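Local coordinates for uncharacterized protein AF_0924 (Archaeoglobus fulgidus, PDB 3DT5), which is of unknown function but is probably anchored in the cell membrane by a transmembrane helix, its C-terminal domain carrying a calcium ion, at residues F70-A74 and W83-A87. Sequence-based numbering, arbitrary orientation.
With CA (calcium ion), chain B.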
# COMPACT_ATOMS: atom_id res chain seq x y z
N PHE A 70 -5.83 -2.45 -10.89
CA PHE A 70 -6.66 -2.46 -9.67
C PHE A 70 -8.10 -1.96 -9.94
O PHE A 70 -9.06 -2.57 -9.44
CB PHE A 70 -6.04 -1.59 -8.57
CG PHE A 70 -6.96 -1.42 -7.37
CD1 PHE A 70 -7.18 -2.48 -6.50
CD2 PHE A 70 -7.64 -0.21 -7.17
CE1 PHE A 70 -8.07 -2.33 -5.40
CE2 PHE A 70 -8.53 -0.07 -6.08
CZ PHE A 70 -8.72 -1.14 -5.20
N LYS A 71 -8.22 -0.86 -10.66
CA LYS A 71 -9.48 -0.12 -10.86
C LYS A 71 -10.67 -1.02 -11.18
O LYS A 71 -11.75 -0.83 -10.64
CB LYS A 71 -9.36 0.78 -12.10
CG LYS A 71 -8.80 2.12 -11.89
CD LYS A 71 -8.80 2.92 -13.21
CE LYS A 71 -10.21 3.29 -13.67
NZ LYS A 71 -10.50 4.77 -13.57
N PHE A 72 -10.49 -1.91 -12.15
CA PHE A 72 -11.61 -2.69 -12.60
C PHE A 72 -11.76 -4.02 -11.86
O PHE A 72 -12.54 -4.87 -12.27
CB PHE A 72 -11.56 -2.83 -14.13
CG PHE A 72 -11.62 -1.50 -14.83
CD1 PHE A 72 -12.75 -0.68 -14.72
CD2 PHE A 72 -10.53 -1.03 -15.58
CE1 PHE A 72 -12.82 0.58 -15.36
CE2 PHE A 72 -10.57 0.24 -16.22
CZ PHE A 72 -11.72 1.04 -16.13
N LYS A 73 -11.04 -4.19 -10.76
CA LYS A 73 -11.10 -5.42 -9.99
C LYS A 73 -11.87 -5.25 -8.71
O LYS A 73 -12.21 -6.24 -8.05
CB LYS A 73 -9.68 -5.92 -9.59
CG LYS A 73 -8.62 -5.99 -10.70
CD LYS A 73 -8.98 -6.91 -11.76
CE LYS A 73 -7.71 -7.64 -12.20
NZ LYS A 73 -7.33 -7.19 -13.52
N ALA A 74 -12.16 -4.01 -8.33
CA ALA A 74 -12.77 -3.76 -7.01
C ALA A 74 -13.48 -2.40 -6.99
O ALA A 74 -13.25 -1.59 -7.87
CB ALA A 74 -11.68 -3.81 -5.92
N TRP A 83 -12.90 -2.35 0.35
CA TRP A 83 -12.79 -2.58 -1.08
C TRP A 83 -13.42 -3.96 -1.34
O TRP A 83 -13.02 -4.95 -0.76
CB TRP A 83 -11.32 -2.59 -1.53
CG TRP A 83 -10.66 -1.24 -1.49
CD1 TRP A 83 -9.74 -0.80 -0.54
CD2 TRP A 83 -10.87 -0.17 -2.39
NE1 TRP A 83 -9.36 0.50 -0.84
CE2 TRP A 83 -10.02 0.89 -1.99
CE3 TRP A 83 -11.66 -0.01 -3.56
CZ2 TRP A 83 -9.98 2.13 -2.66
CZ3 TRP A 83 -11.58 1.22 -4.26
CH2 TRP A 83 -10.75 2.26 -3.80
N THR A 84 -14.44 -4.00 -2.21
CA THR A 84 -15.10 -5.26 -2.55
C THR A 84 -14.44 -5.74 -3.84
O THR A 84 -14.50 -5.05 -4.86
CB THR A 84 -16.61 -5.07 -2.82
OG1 THR A 84 -17.25 -4.76 -1.58
CG2 THR A 84 -17.26 -6.39 -3.37
N PHE A 85 -13.82 -6.92 -3.78
CA PHE A 85 -13.24 -7.54 -4.97
C PHE A 85 -14.27 -8.44 -5.62
O PHE A 85 -15.00 -9.15 -4.92
CB PHE A 85 -12.00 -8.36 -4.61
CG PHE A 85 -10.79 -7.53 -4.40
CD1 PHE A 85 -10.55 -6.93 -3.14
CD2 PHE A 85 -9.92 -7.25 -5.45
CE1 PHE A 85 -9.44 -6.12 -2.94
CE2 PHE A 85 -8.81 -6.44 -5.24
CZ PHE A 85 -8.56 -5.88 -3.97
N TYR A 86 -14.31 -8.45 -6.94
CA TYR A 86 -15.25 -9.33 -7.65
C TYR A 86 -14.74 -10.74 -7.84
O TYR A 86 -15.53 -11.64 -7.90
CB TYR A 86 -15.73 -8.70 -8.95
CG TYR A 86 -16.42 -7.37 -8.68
CD1 TYR A 86 -17.62 -7.32 -7.98
CD2 TYR A 86 -15.81 -6.16 -9.07
CE1 TYR A 86 -18.22 -6.13 -7.68
CE2 TYR A 86 -16.40 -4.97 -8.79
CZ TYR A 86 -17.61 -4.95 -8.09
OH TYR A 86 -18.22 -3.70 -7.83
N ALA A 87 -13.43 -10.91 -7.97
CA ALA A 87 -12.84 -12.23 -8.13
C ALA A 87 -12.00 -12.56 -6.91
O ALA A 87 -11.18 -11.75 -6.47
CB ALA A 87 -12.01 -12.28 -9.38
CA CA B . -13.60 0.04 -9.46
O HOH W 1 -11.72 -8.74 -8.95
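Phe70 drives its ring edge into the face of Trp83 where a calcium-holding loop runs into strand 74-75, which pairs antiparallel with strand 83-85 in a small three-stranded mixed sheet. In this T-shaped stack the centroids of the Phe70 ring and the six-membered ring of Trp83 lie 4.9 Å apart, with planes at 83°; Phe70 CZ comes to 3.6 Å from Trp83 CE3. A chi1 of 172° sets Phe70 CG beside its own carbonyl carbon and opposite the backbone N, a turn that brings the ring to both Trp83 and Phe85, where CE1 meets Phe85 CZ. The indole NH of Trp83 is bonded to the carbonyl of Ala33, and Ile47 of helix 43-52 touches both Phe70 and Trp83. A leucine in place of Trp83 would probably leave the Phe70 edge without an aromatic face and the Ala33 carbonyl without its indole donor. Next along, Lys71 O binds the calcium at 2.4 Å, in a site shared with Glu44 and Asp75. Lys73 O accepts a nearly straight hydrogen bond from Tyr86 N (3.2 Å) and one from a water, which in turn accepts from Ala87 N just before helix 88-116. Ala74 pairs with Phe85 as a non-hydrogen-bonded pair while its own O binds the calcium, tying metal site to sheet. Its methyl sits over the centre of the Phe85 ring, a CH-pi contact with Ala74 CB 3.9 Å from the ring centroid and 11° off the normal.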